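Local coordinates for flavohemoprotein (Vibrio cholerae O1 biovar El Tor, PDB 4EH1), which probably converts nitric oxide and oxygen to nitrate at the expense of NAD(P)H, its C-terminal reductase domain, the part given here, binding FAD, at residues Q38-E43 with Y102-D107; Q56-H61 with A126-A131. One frame throughout, in Å; residues are numbered along the deposited sequence.

Overall arrangement
Both contacts use neighbouring strands of one antiparallel sheet in the FAD-binding domain, and their centres lie about 11 Å apart. Contact 1 ties strand 39-44 to strand 98-105. Contact 2 starts from strand 53-58, on the other side of strand 39-44, and reaches helix 126-138 of the NAD-binding domain. Ile40 N lies 2.8 Å from Tyr57 O and Gln38 O lies 3.1 Å from Leu59 N, both probable hydrogen bonds. FAD is common to them: the side chain of Tyr39 in contact 1 comes within about 4 Å of it (nearest atoms), and contact 2 holds Gln56, Tyr57, Ser58 and Thr127 of its pocket. Contact 2 lies nearer the centre of the chain.

Contact 1: Q38-E43 with Y102-D107; sequences QYIGIE and YAPAGD. With SO4 (sulfate ion), chain E.
Tyr39 pairs with Ala105 and Gly41 with Tyr102 through antiparallel backbone hydrogen bonds between strands 39-43 and 102-105. Both are hydrogen-bonded pairs. Tyr39 N gives a 3.0 Å bond to Ala105 O, and Tyr102 N gives one of 2.8 Å to Gly41 O. The register slips by one residue between the pairs, which makes a beta bulge.

Two side chains add polar bonds. Gln38 is extended beyond CG, and its NE2 donates to Gly106 O at 2.8 Å. This bond is nearly straight (172°), uses a carbonyl lone pair and lies in the amide plane. Gln38 OE1 is taken by Gln35 N. At the other end, Tyr102 OH donates to Glu43 OE1 at 2.7 Å, meeting it from above the carboxylate plane. Ring and carboxylate planes are 61° apart. Glu43 OE1 also forms a salt bridge with Arg52.

Packing fills in between. The Tyr39 ring has CG between the backbone N and the carbonyl carbon (chi1 54°). It lies with one face over Ala105 O, which sits toward the rim, and its CE1 is 3.5 Å from Gly106 CA. Gly106 has backbone angles that call for glycine. On another side, Ile40 CG2 meets Pro104 CG at 3.7 Å.

A sulfate, probably from the crystallisation liquor, accepts weak bonds from Ala103 N.

The contact joins two strands of the FAD-domain sheet. Its side-chain bonds add polar links at both ends of the ladder. The backbone bonds at Tyr39 N and O fix the main chain of a residue whose side chain touches FAD. The Arg52 salt bridge would probably favour a charged Glu43.

Contact 2: Q56-H61 with A126-A131; sequences QYSLSH and ATPMQA. With FAD (flavin-adenine dinucleotide), chain C.
Ala131 CB touches two carbonyl oxygens, Leu59 O and His61 O, each at 3.3 Å, in the tightly packed part of the contact. One turn earlier on the helix, Thr127 O receives a CA-H...O contact from Ser60 CA at 3.4 Å. In the conformer given, Thr127 CG2 lies 3.4 Å from Ser60 CB and also 3.4 Å from Ser58 O. In this conformer the methyl is anti to the backbone N, while OG1 turns beside that N (chi1 -55°) and bonds to Val124 O. Ser60 OG is held by Ser71. Pro128 CD lies against the Ser58 side chain. Gln130 meets Ser60 O with CB and CG, then bends at chi2 (66°), and its NE2 bonds to Thr162 and Glu161. Ser60 O is also bonded by Arg69.

The looser side is at His61, which is partly exposed. Its CB points away from the helix, and its ring stacks on His134 beyond the segment.

FAD C2 lies at the edge of the Tyr57 ring, in its plane, with Tyr57 CD1 3.3 Å from FAD C2. Ser58 N donates to FAD O4 at 3.1 Å, and Gln56 O accepts from FAD O2'. Tyr57 OH and FAD O4' share a hydrogen bond at 3.0 Å.

No hydrogen bond crosses directly between the two segments. Helix 126-138 of the NAD-binding domain rests on the FAD domain largely through aliphatic groups, several of them against backbone carbonyls. Thr127 CG2, in the conformer given, is 3.5 Å from FAD O4, the atom that Ser58 N bonds. Since Ala126, Thr127 and Pro128 are probable NADP(+)-binding residues, the contact is consistent with bringing the nucleotide site next to the isoalloxazine for hydride transfer, as in this reductase family.

Contact 1: Q38-E43 with Y102-D107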
ATOM      1  N   GLN A  38      11.612  -2.850  19.608  1.00 27.19           N
ATOM      2  CA  GLN A  38      11.167  -1.575  20.193  1.00 24.03           C
ATOM      3  C   GLN A  38      10.143  -0.872  19.314  1.00 31.66           C
ATOM      4  O   GLN A  38       9.931  -1.270  18.154  1.00 30.17           O
ATOM      5  CB  GLN A  38      12.330  -0.650  20.516  1.00 23.37           C
ATOM      6  CG  GLN A  38      13.245  -1.217  21.562  1.00 29.86           C
ATOM      7  CD  GLN A  38      14.283  -0.227  21.993  1.00 34.45           C
ATOM      8  OE1 GLN A  38      15.070   0.267  21.180  1.00 35.92           O
ATOM      9  NE2 GLN A  38      14.296   0.079  23.276  1.00 29.81           N
ATOM     10  N   TYR A  39       9.495   0.151  19.868  1.00 24.89           N
ATOM     11  CA  TYR A  39       8.417   0.860  19.144  1.00 24.68           C
ATOM     12  C   TYR A  39       8.652   2.362  19.173  1.00 28.18           C
ATOM     13  O   TYR A  39       9.347   2.871  20.055  1.00 27.35           O
ATOM     14  CB  TYR A  39       7.025   0.561  19.762  1.00 29.96           C
ATOM     15  CG  TYR A  39       6.978   0.842  21.246  1.00 29.57           C
ATOM     16  CD1 TYR A  39       7.233  -0.156  22.165  1.00 32.87           C
ATOM     17  CD2 TYR A  39       6.749   2.134  21.723  1.00 26.32           C
ATOM     18  CE1 TYR A  39       7.246   0.115  23.541  1.00 35.94           C
ATOM     19  CE2 TYR A  39       6.756   2.414  23.071  1.00 28.30           C
ATOM     20  CZ  TYR A  39       7.008   1.405  23.976  1.00 34.93           C
ATOM     21  OH  TYR A  39       6.996   1.693  25.315  1.00 40.03           O
ATOM     22  N   ILE A  40       8.068   3.062  18.209  1.00 29.45           N
ATOM     23  CA  ILE A  40       8.043   4.507  18.257  1.00 30.27           C
ATOM     24  C   ILE A  40       6.629   4.931  18.606  1.00 31.40           C
ATOM     25  O   ILE A  40       5.733   4.092  18.789  1.00 27.59           O
ATOM     26  CB  ILE A  40       8.550   5.182  16.928  1.00 26.17           C
ATOM     27  CG1 ILE A  40       7.902   4.570  15.675  1.00 32.83           C
ATOM     28  CG2 ILE A  40      10.039   4.995  16.770  1.00 28.19           C
ATOM     29  CD1 ILE A  40       6.540   5.119  15.350  1.00 34.04           C
ATOM     30  N   GLY A  41       6.444   6.238  18.711  1.00 29.12           N
ATOM     31  CA  GLY A  41       5.144   6.820  18.957  1.00 23.22           C
ATOM     32  C   GLY A  41       4.687   7.629  17.756  1.00 29.72           C
ATOM     33  O   GLY A  41       5.482   8.350  17.137  1.00 27.76           O
ATOM     34  N   ILE A  42       3.415   7.511  17.408  1.00 30.76           N
ATOM     35  CA  ILE A  42       2.851   8.337  16.354  1.00 32.73           C
ATOM     36  C   ILE A  42       1.774   9.243  16.955  1.00 38.79           C
ATOM     37  O   ILE A  42       0.948   8.792  17.744  1.00 32.64           O
ATOM     38  CB  ILE A  42       2.217   7.483  15.244  1.00 33.33           C
ATOM     39  CG1 ILE A  42       3.288   6.635  14.524  1.00 35.55           C
ATOM     40  CG2 ILE A  42       1.477   8.365  14.235  1.00 29.89           C
ATOM     41  CD1 ILE A  42       4.245   7.445  13.634  1.00 37.87           C
ATOM     42  N   GLU A  43       1.771  10.516  16.569  1.00 29.58           N
ATOM     43  CA  GLU A  43       0.771  11.446  17.063  1.00 31.58           C
ATOM     44  C   GLU A  43       0.085  12.176  15.925  1.00 35.49           C
ATOM     45  O   GLU A  43       0.733  12.735  15.037  1.00 36.41           O
ATOM     46  CB  GLU A  43       1.405  12.449  18.023  1.00 32.81           C
ATOM     47  CG  GLU A  43       0.681  13.759  18.150  1.00 54.51           C
ATOM     48  CD  GLU A  43       1.482  14.750  18.998  1.00 64.68           C
ATOM     49  OE1 GLU A  43       1.829  14.395  20.148  1.00 61.66           O
ATOM     50  OE2 GLU A  43       1.788  15.868  18.512  1.00 70.92           O
ATOM     51  N   TYR A 102       7.615  10.024  17.834  1.00 34.22           N
ATOM     52  CA  TYR A 102       8.390  10.011  19.064  1.00 36.46           C
ATOM     53  C   TYR A 102       9.384   8.892  18.982  1.00 36.02           C
ATOM     54  O   TYR A 102       9.121   7.893  18.350  1.00 36.73           O
ATOM     55  CB  TYR A 102       7.488   9.804  20.270  1.00 28.98           C
ATOM     56  CG  TYR A 102       6.651  11.003  20.539  1.00 39.26           C
ATOM     57  CD1 TYR A 102       5.457  11.209  19.846  1.00 38.79           C
ATOM     58  CD2 TYR A 102       7.051  11.956  21.469  1.00 37.51           C
ATOM     59  CE1 TYR A 102       4.665  12.339  20.089  1.00 38.79           C
ATOM     60  CE2 TYR A 102       6.261  13.081  21.727  1.00 41.61           C
ATOM     61  CZ  TYR A 102       5.071  13.264  21.026  1.00 40.11           C
ATOM     62  OH  TYR A 102       4.284  14.367  21.273  1.00 40.48           O
ATOM     63  N   ALA A 103      10.505   9.081  19.660  1.00 34.74           N
ATOM     64  CA  ALA A 103      11.715   8.282  19.522  1.00 33.71           C
ATOM     65  C   ALA A 103      11.523   6.875  20.023  1.00 33.98           C
ATOM     66  O   ALA A 103      10.680   6.633  20.864  1.00 35.52           O
ATOM     67  CB  ALA A 103      12.832   8.959  20.326  1.00 42.07           C
ATOM     68  N   PRO A 104      12.346   5.937  19.548  1.00 37.66           N
ATOM     69  CA  PRO A 104      12.187   4.537  19.950  1.00 34.49           C
ATOM     70  C   PRO A 104      12.312   4.284  21.451  1.00 37.66           C
ATOM     71  O   PRO A 104      13.136   4.895  22.114  1.00 36.14           O
ATOM     72  CB  PRO A 104      13.320   3.823  19.187  1.00 38.50           C
ATOM     73  CG  PRO A 104      13.548   4.686  17.969  1.00 39.56           C
ATOM     74  CD  PRO A 104      13.381   6.098  18.507  1.00 40.68           C
ATOM     75  N   ALA A 105      11.502   3.358  21.960  1.00 44.31           N
ATOM     76  CA  ALA A 105      11.489   2.988  23.377  1.00 39.84           C
ATOM     77  C   ALA A 105      11.003   1.543  23.517  1.00 34.77           C
ATOM     78  O   ALA A 105      10.631   0.901  22.527  1.00 29.84           O
ATOM     79  CB  ALA A 105      10.567   3.947  24.187  1.00 32.60           C
ATOM     80  N   GLY A 106      11.001   1.034  24.742  1.00 30.42           N
ATOM     81  CA  GLY A 106      10.439  -0.274  25.013  1.00 35.50           C
ATOM     82  C   GLY A 106      11.478  -1.245  25.535  1.00 38.41           C
ATOM     83  O   GLY A 106      12.638  -1.189  25.153  1.00 33.28           O
ATOM     84  N   ASP A 107      11.029  -2.150  26.395  1.00 43.39           N
ATOM     85  CA  ASP A 107      11.898  -3.080  27.090  1.00 45.35           C
ATOM     86  C   ASP A 107      11.895  -4.427  26.423  1.00 39.72           C
ATOM     87  O   ASP A 107      12.573  -5.338  26.863  1.00 37.37           O
ATOM     88  CB  ASP A 107      11.425  -3.237  28.527  1.00 54.06           C
ATOM     89  CG  ASP A 107      11.618  -1.973  29.331  1.00 71.45           C
ATOM     90  OD1 ASP A 107      12.697  -1.339  29.181  1.00 71.53           O
ATOM     91  OD2 ASP A 107      10.686  -1.606  30.091  1.00 81.39           O
TER
HETATM   92  S   SO4 E 303      10.973  12.553  21.341  1.00 70.21           S
HETATM   93  O1  SO4 E 303      10.164  13.548  22.050  1.00 71.87           O
HETATM   94  O2  SO4 E 303      12.278  13.103  21.038  1.00 76.16           O
HETATM   95  O3  SO4 E 303      11.129  11.341  22.142  1.00 66.71           O
HETATM   96  O4  SO4 E 303      10.383  12.210  20.056  1.00 80.08           O

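Contact 2: Q56-H61 with A126-A131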
ATOM      1  N   GLN A  56       1.548   3.945  20.350  1.00 23.60           N
ATOM      2  CA  GLN A  56       2.757   3.175  20.097  1.00 21.21           C
ATOM      3  C   GLN A  56       2.620   2.352  18.828  1.00 26.80           C
ATOM      4  O   GLN A  56       1.585   1.687  18.622  1.00 25.58           O
ATOM      5  CB  GLN A  56       3.035   2.228  21.288  1.00 28.21           C
ATOM      6  CG  GLN A  56       3.088   2.911  22.636  1.00 33.06           C
ATOM      7  CD  GLN A  56       1.771   2.815  23.392  1.00 33.79           C
ATOM      8  OE1 GLN A  56       0.697   3.094  22.850  1.00 36.79           O
ATOM      9  NE2 GLN A  56       1.847   2.401  24.635  1.00 34.28           N
ATOM     10  N   TYR A  57       3.638   2.404  17.960  1.00 24.63           N
ATOM     11  CA  TYR A  57       3.727   1.448  16.840  1.00 22.68           C
ATOM     12  C   TYR A  57       5.139   0.863  16.743  1.00 27.64           C
ATOM     13  O   TYR A  57       6.126   1.598  16.826  1.00 24.34           O
ATOM     14  CB  TYR A  57       3.297   2.060  15.501  1.00 21.96           C
ATOM     15  CG  TYR A  57       1.853   2.403  15.489  1.00 27.49           C
ATOM     16  CD1 TYR A  57       0.883   1.393  15.486  1.00 32.18           C
ATOM     17  CD2 TYR A  57       1.440   3.726  15.568  1.00 27.35           C
ATOM     18  CE1 TYR A  57      -0.483   1.697  15.533  1.00 31.88           C
ATOM     19  CE2 TYR A  57       0.099   4.042  15.634  1.00 29.67           C
ATOM     20  CZ  TYR A  57      -0.866   3.023  15.609  1.00 31.13           C
ATOM     21  OH  TYR A  57      -2.201   3.343  15.661  1.00 29.77           O
ATOM     22  N   SER A  58       5.204  -0.453  16.575  1.00 23.76           N
ATOM     23  CA  SER A  58       6.448  -1.183  16.585  1.00 22.40           C
ATOM     24  C   SER A  58       7.202  -0.953  15.296  1.00 25.01           C
ATOM     25  O   SER A  58       6.610  -0.913  14.227  1.00 25.13           O
ATOM     26  CB  SER A  58       6.167  -2.678  16.683  1.00 32.01           C
ATOM     27  OG  SER A  58       5.518  -3.017  17.894  1.00 33.03           O
ATOM     28  N   LEU A  59       8.523  -0.813  15.382  1.00 21.75           N
ATOM     29  CA  LEU A  59       9.335  -0.810  14.167  1.00 20.46           C
ATOM     30  C   LEU A  59       9.279  -2.221  13.524  1.00 26.26           C
ATOM     31  O   LEU A  59       9.368  -3.219  14.223  1.00 23.16           O
ATOM     32  CB  LEU A  59      10.747  -0.362  14.499  1.00 23.89           C
ATOM     33  CG  LEU A  59      10.624   1.077  15.013  1.00 30.87           C
ATOM     34  CD1 LEU A  59      11.627   1.355  16.073  1.00 35.47           C
ATOM     35  CD2 LEU A  59      10.716   2.069  13.878  1.00 30.85           C
ATOM     36  N   SER A  60       9.078  -2.307  12.209  1.00 20.88           N
ATOM     37  CA  SER A  60       8.953  -3.625  11.566  1.00 25.91           C
ATOM     38  C   SER A  60      10.036  -3.902  10.533  1.00 31.81           C
ATOM     39  O   SER A  60       9.883  -4.812   9.694  1.00 29.45           O
ATOM     40  CB  SER A  60       7.611  -3.767  10.860  1.00 24.05           C
ATOM     41  OG  SER A  60       7.472  -2.741   9.898  1.00 22.79           O
ATOM     42  N   HIS A  61      11.091  -3.086  10.559  1.00 28.00           N
ATOM     43  CA  HIS A  61      12.310  -3.402   9.817  1.00 31.60           C
ATOM     44  C   HIS A  61      13.538  -3.238  10.733  1.00 28.75           C
ATOM     45  O   HIS A  61      13.411  -2.709  11.833  1.00 28.53           O
ATOM     46  CB  HIS A  61      12.419  -2.533   8.547  1.00 27.69           C
ATOM     47  CG  HIS A  61      12.990  -3.272   7.377  1.00 35.63           C
ATOM     48  ND1 HIS A  61      14.302  -3.702   7.340  1.00 32.86           N
ATOM     49  CD2 HIS A  61      12.418  -3.688   6.216  1.00 29.64           C
ATOM     50  CE1 HIS A  61      14.520  -4.332   6.197  1.00 35.50           C
ATOM     51  NE2 HIS A  61      13.390  -4.346   5.504  1.00 35.10           N
ATOM     52  N   ALA A 126       3.038  -9.787  14.647  1.00 22.23           N
ATOM     53  CA  ALA A 126       4.135 -10.050  13.727  1.00 26.99           C
ATOM     54  C   ALA A 126       5.047  -8.823  13.478  1.00 25.93           C
ATOM     55  O   ALA A 126       6.176  -8.989  13.082  1.00 23.65           O
ATOM     56  CB  ALA A 126       3.600 -10.612  12.392  1.00 25.72           C
ATOM     57  N   THR A 127       4.541  -7.614  13.711  0.60 22.65           N
ATOM     58  CA  THR A 127       5.287  -6.399  13.373  0.60 20.67           C
ATOM     59  C   THR A 127       6.690  -6.334  14.039  0.60 27.58           C
ATOM     60  O   THR A 127       7.700  -6.255  13.334  0.60 28.79           O
ATOM     61  CB  THR A 127       4.446  -5.110  13.622  0.60 22.61           C
ATOM     62  OG1 THR A 127       3.202  -5.189  12.912  0.60 22.86           O
ATOM     63  CG2 THR A 127       5.193  -3.875  13.177  0.60 23.51           C
ATOM     64  N   PRO A 128       6.770  -6.405  15.382  1.00 24.48           N
ATOM     65  CA  PRO A 128       8.139  -6.375  15.934  1.00 23.68           C
ATOM     66  C   PRO A 128       8.975  -7.602  15.552  1.00 28.22           C
ATOM     67  O   PRO A 128      10.199  -7.476  15.439  1.00 27.76           O
ATOM     68  CB  PRO A 128       7.907  -6.333  17.444  1.00 31.03           C
ATOM     69  CG  PRO A 128       6.506  -6.927  17.617  1.00 32.79           C
ATOM     70  CD  PRO A 128       5.752  -6.434  16.449  1.00 24.33           C
ATOM     71  N   MET A 129       8.323  -8.751  15.342  1.00 23.49           N
ATOM     72  CA  MET A 129       9.012  -9.946  14.939  1.00 27.30           C
ATOM     73  C   MET A 129       9.649  -9.746  13.589  1.00 32.27           C
ATOM     74  O   MET A 129      10.696 -10.325  13.316  1.00 28.50           O
ATOM     75  CB  MET A 129       8.084 -11.148  14.856  1.00 31.35           C
ATOM     76  CG  MET A 129       7.526 -11.590  16.183  1.00 31.21           C
ATOM     77  SD  MET A 129       8.787 -11.719  17.499  1.00 35.31           S
ATOM     78  CE  MET A 129       7.629 -12.126  18.805  1.00 42.45           C
ATOM     79  N   GLN A 130       9.026  -8.929  12.749  1.00 29.35           N
ATOM     80  CA  GLN A 130       9.619  -8.605  11.459  1.00 32.17           C
ATOM     81  C   GLN A 130      10.948  -7.812  11.562  1.00 22.22           C
ATOM     82  O   GLN A 130      11.873  -8.035  10.771  1.00 22.45           O
ATOM     83  CB  GLN A 130       8.612  -7.860  10.581  1.00 28.47           C
ATOM     84  CG  GLN A 130       8.819  -8.140   9.068  1.00 24.04           C
ATOM     85  CD  GLN A 130       8.533  -9.598   8.677  1.00 30.37           C
ATOM     86  OE1 GLN A 130       7.984 -10.387   9.461  1.00 32.72           O
ATOM     87  NE2 GLN A 130       8.917  -9.958   7.468  1.00 27.30           N
ATOM     88  N   ALA A 131      11.026  -6.880  12.513  1.00 22.41           N
ATOM     89  CA  ALA A 131      12.265  -6.136  12.760  1.00 26.07           C
ATOM     90  C   ALA A 131      13.326  -7.124  13.190  1.00 26.78           C
ATOM     91  O   ALA A 131      14.463  -7.042  12.764  1.00 28.39           O
ATOM     92  CB  ALA A 131      12.062  -5.023  13.838  1.00 19.37           C
TER
HETATM   93  PA  FAD C 301      -8.657   3.442  19.658  1.00 29.10           P
HETATM   94  O1A FAD C 301      -7.732   3.738  20.710  1.00 24.76           O
HETATM   95  O2A FAD C 301      -9.516   4.432  19.104  1.00 20.05           O
HETATM   96  O5B FAD C 301      -9.591   2.329  20.182  1.00 27.54           O
HETATM   97  C5B FAD C 301      -9.123   1.358  21.083  1.00 35.66           C
HETATM   98  C4B FAD C 301     -10.124   0.250  21.358  1.00 42.52           C
HETATM   99  O4B FAD C 301     -11.182   0.702  22.180  1.00 40.60           O
HETATM  100  C3B FAD C 301     -10.733  -0.206  20.067  1.00 49.74           C
HETATM  101  O3B FAD C 301     -10.974  -1.586  20.161  1.00 56.93           O
HETATM  102  C2B FAD C 301     -12.037   0.513  20.015  1.00 42.70           C
HETATM  103  O2B FAD C 301     -12.929  -0.295  19.312  1.00 47.02           O
HETATM  104  C1B FAD C 301     -12.392   0.693  21.462  1.00 41.42           C
HETATM  105  N9A FAD C 301     -13.070   1.973  21.634  1.00 42.10           N
HETATM  106  C8A FAD C 301     -12.689   3.137  21.156  1.00 49.58           C
HETATM  107  N7A FAD C 301     -13.551   4.100  21.481  1.00 50.53           N
HETATM  108  C5A FAD C 301     -14.512   3.536  22.178  1.00 44.76           C
HETATM  109  C6A FAD C 301     -15.736   4.000  22.813  1.00 45.76           C
HETATM  110  N6A FAD C 301     -16.101   5.288  22.770  1.00 43.63           N
HETATM  111  N1A FAD C 301     -16.464   3.082  23.423  1.00 40.74           N
HETATM  112  C2A FAD C 301     -16.104   1.819  23.471  1.00 40.12           C
HETATM  113  N3A FAD C 301     -15.015   1.331  22.918  1.00 42.16           N
HETATM  114  C4A FAD C 301     -14.195   2.129  22.263  1.00 40.78           C
HETATM  115  N1  FAD C 301      -0.569  -1.460  16.704  1.00 22.54           N
HETATM  116  C2  FAD C 301      -0.205  -1.733  15.453  1.00 32.03           C
HETATM  117  O2  FAD C 301      -1.039  -1.669  14.587  1.00 24.52           O
HETATM  118  N3  FAD C 301       1.027  -2.055  15.101  1.00 23.99           N
HETATM  119  C4  FAD C 301       1.999  -2.128  15.959  1.00 25.79           C
HETATM  120  O4  FAD C 301       3.099  -2.421  15.570  1.00 22.99           O
HETATM  121  C4X FAD C 301       1.682  -1.858  17.366  1.00 24.51           C
HETATM  122  N5  FAD C 301       2.596  -1.925  18.305  1.00 31.42           N
HETATM  123  C5X FAD C 301       2.288  -1.689  19.566  1.00 27.16           C
HETATM  124  C6  FAD C 301       3.274  -1.776  20.497  1.00 32.02           C
HETATM  125  C7  FAD C 301       2.994  -1.544  21.808  1.00 31.02           C
HETATM  126  C7M FAD C 301       4.063  -1.642  22.828  1.00 23.45           C
HETATM  127  C8  FAD C 301       1.643  -1.186  22.214  1.00 28.12           C
HETATM  128  C8M FAD C 301       1.383  -0.928  23.649  1.00 30.66           C
HETATM  129  C9  FAD C 301       0.648  -1.092  21.283  1.00 30.00           C
HETATM  130  C9A FAD C 301       0.925  -1.340  19.965  1.00 22.76           C
HETATM  131  N10 FAD C 301      -0.066  -1.256  19.001  1.00 28.18           N
HETATM  132  C10 FAD C 301       0.299  -1.518  17.690  1.00 23.07           C
HETATM  133  C1' FAD C 301      -1.424  -0.871  19.363  1.00 25.42           C
HETATM  134  C2' FAD C 301      -1.667   0.586  18.966  1.00 28.74           C
HETATM  135  O2' FAD C 301      -0.847   1.500  19.659  1.00 25.96           O
HETATM  136  C3' FAD C 301      -3.065   1.120  19.192  1.00 26.37           C
HETATM  137  O3' FAD C 301      -3.505   0.872  20.499  1.00 22.91           O
HETATM  138  C4' FAD C 301      -4.089   0.685  18.160  1.00 28.67           C
HETATM  139  O4' FAD C 301      -3.616   1.043  16.883  1.00 26.45           O
HETATM  140  C5' FAD C 301      -5.484   1.256  18.388  1.00 27.57           C
HETATM  141  O5' FAD C 301      -5.555   2.650  18.333  1.00 25.75           O
HETATM  142  P   FAD C 301      -6.717   3.425  17.692  1.00 28.08           P
HETATM  143  O1P FAD C 301      -6.515   4.796  18.031  1.00 27.35           O
HETATM  144  O2P FAD C 301      -6.789   3.064  16.329  1.00 28.15           O
HETATM  145  O3P FAD C 301      -7.935   2.826  18.431  1.00 22.61           O